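Long-range contact in ABC transporter, substrate binding protein (Mannopine) (Agrobacterium fabrum, PDB 5L9S), which serves as a periplasmic solute-binding protein of an ABC transporter, probably delivering the opine mannopine to its membrane partner for uptake: residues Ala267-Ser272 with Ser282-Glu287. Numbering follows the deposited sequence.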
loop_
_atom_site.group_PDB
_atom_site.type_symbol
_atom_site.label_atom_id
_atom_site.label_comp_id
_atom_site.label_asym_id
_atom_site.label_seq_id
_atom_site.Cartn_x
_atom_site.Cartn_y
_atom_site.Cartn_z
ATOM N N ALA A 267 -11.197 -10.486 -4.099
ATOM C CA ALA A 267 -9.780 -10.255 -4.372
ATOM C C ALA A 267 -8.997 -9.902 -3.084
ATOM O O ALA A 267 -7.893 -10.412 -2.884
ATOM C CB ALA A 267 -9.606 -9.166 -5.432
ATOM N N CYS A 268 -9.582 -9.102 -2.192
ATOM C CA CYS A 268 -8.890 -8.729 -0.954
ATOM C C CYS A 268 -8.957 -9.796 0.159
ATOM O O CYS A 268 -8.120 -9.752 1.060
ATOM C CB CYS A 268 -9.315 -7.350 -0.463
ATOM S SG CYS A 268 -8.661 -6.001 -1.495
ATOM N N GLU A 269 -9.868 -10.796 0.056
ATOM C CA GLU A 269 -9.889 -11.935 0.997
ATOM C C GLU A 269 -8.646 -12.789 0.660
ATOM O O GLU A 269 -7.876 -13.135 1.551
ATOM C CB GLU A 269 -11.158 -12.798 0.831
ATOM C CG GLU A 269 -12.338 -12.420 1.720
ATOM C CD GLU A 269 -13.702 -12.794 1.157
ATOM O OE1 GLU A 269 -13.816 -13.879 0.539
ATOM O OE2 GLU A 269 -14.652 -11.992 1.307
ATOM N N THR A 270 -8.424 -13.037 -0.644
ATOM C CA THR A 270 -7.318 -13.803 -1.201
ATOM C C THR A 270 -5.958 -13.164 -0.877
ATOM O O THR A 270 -5.026 -13.869 -0.472
ATOM C CB THR A 270 -7.499 -13.915 -2.737
ATOM O OG1 THR A 270 -8.825 -14.353 -3.068
ATOM C CG2 THR A 270 -6.454 -14.804 -3.390
ATOM N N LEU A 271 -5.844 -11.832 -1.083
ATOM C CA LEU A 271 -4.600 -11.083 -0.940
ATOM C C LEU A 271 -4.355 -10.414 0.423
ATOM O O LEU A 271 -3.236 -9.938 0.640
ATOM C CB LEU A 271 -4.504 -10.035 -2.064
ATOM C CG LEU A 271 -4.502 -10.541 -3.518
ATOM C CD1 LEU A 271 -4.863 -9.433 -4.471
ATOM C CD2 LEU A 271 -3.199 -11.216 -3.897
ATOM N N SER A 272 -5.356 -10.381 1.341
ATOM C CA SER A 272 -5.224 -9.767 2.686
ATOM C C SER A 272 -4.906 -8.257 2.623
ATOM O O SER A 272 -3.975 -7.759 3.260
ATOM C CB SER A 272 -4.213 -10.524 3.556
ATOM O OG SER A 272 -4.630 -11.855 3.825
ATOM N N SER A 282 -16.566 -4.462 4.871
ATOM C CA SER A 282 -17.529 -5.101 5.763
ATOM C C SER A 282 -18.076 -6.437 5.223
ATOM O O SER A 282 -18.488 -7.292 6.009
ATOM C CB SER A 282 -18.674 -4.141 6.049
ATOM O OG SER A 282 -19.373 -3.847 4.853
ATOM N N GLN A 283 -18.089 -6.598 3.893
ATOM C CA GLN A 283 -18.581 -7.767 3.160
ATOM C C GLN A 283 -17.623 -8.958 3.208
ATOM O O GLN A 283 -18.010 -10.056 2.785
ATOM C CB GLN A 283 -18.763 -7.382 1.694
ATOM C CG GLN A 283 -20.095 -7.729 1.103
ATOM C CD GLN A 283 -20.159 -7.209 -0.305
ATOM O OE1 GLN A 283 -20.917 -6.289 -0.620
ATOM N NE2 GLN A 283 -19.347 -7.783 -1.176
ATOM N N MET A 284 -16.364 -8.746 3.643
ATOM C CA MET A 284 -15.373 -9.821 3.700
ATOM C C MET A 284 -15.686 -10.826 4.790
ATOM O O MET A 284 -16.369 -10.478 5.757
ATOM C CB MET A 284 -13.938 -9.270 3.825
ATOM C CG MET A 284 -13.424 -8.673 2.518
ATOM S SD MET A 284 -11.783 -7.907 2.480
ATOM C CE MET A 284 -11.878 -6.784 3.816
ATOM N N SER A 285 -15.209 -12.088 4.631
ATOM C CA SER A 285 -15.410 -13.170 5.605
ATOM C C SER A 285 -14.936 -12.739 6.982
ATOM O O SER A 285 -14.012 -11.929 7.079
ATOM C CB SER A 285 -14.666 -14.427 5.174
ATOM O OG SER A 285 -13.265 -14.315 5.360
ATOM N N SER A 286 -15.560 -13.262 8.039
ATOM C CA SER A 286 -15.209 -12.914 9.421
ATOM C C SER A 286 -13.711 -13.096 9.712
ATOM O O SER A 286 -13.089 -12.211 10.301
ATOM C CB SER A 286 -16.056 -13.707 10.412
ATOM O OG SER A 286 -17.431 -13.397 10.257
ATOM N N GLU A 287 -13.143 -14.221 9.248
ATOM C CA GLU A 287 -11.735 -14.602 9.408
ATOM C C GLU A 287 -10.797 -13.598 8.751
ATOM O O GLU A 287 -9.749 -13.284 9.318
ATOM C CB GLU A 287 -11.439 -16.059 8.924
ATOM C CG GLU A 287 -12.524 -16.760 8.104
ATOM C CD GLU A 287 -13.699 -17.343 8.873
ATOM O OE1 GLU A 287 -14.815 -17.381 8.302
ATOM O OE2 GLU A 287 -13.510 -17.769 10.038
#
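A single polar link joins the two segments: the carboxylate of Glu-269, on the last turn of helix 261-271, takes a weak, bent hydrogen bond from the backbone N of Ser-285 (N to OE2 3.4 Å, N-H...O angle 144°). OE2 also lies 3.3 Å from CA of Met-284, so the carboxylate rests on the backbone just ahead of helix 286-289. With CG set beside its own backbone N (chi1 -92°) and the chain extended beyond it, Glu-269 reaches across to the backbone of Met-284 and Ser-285. Ser-285 is the N-cap of helix 286-289, its OG bonded to the backbone N of Ala-288, and that helix start would probably suit the negative charge nearby.

The apolar part is carried by Met-284, which runs alongside Glu-269 in the opposite direction, CG of Met-284 to CG of Glu-269 4.0 Å. Its extended chi2 (177°) carries SD on to CB of Cys-268 at 3.9 Å. Pro-275 and Leu-292 also pack on this buried methionine.

Cys-268 is disulfide-bonded to Cys-273, tying the helix end to the loop that follows. In this periplasmic solute-binding protein fold, the two-residue link between short helices 278-283 and 286-289 thus folds back onto the last turn of helix 261-271.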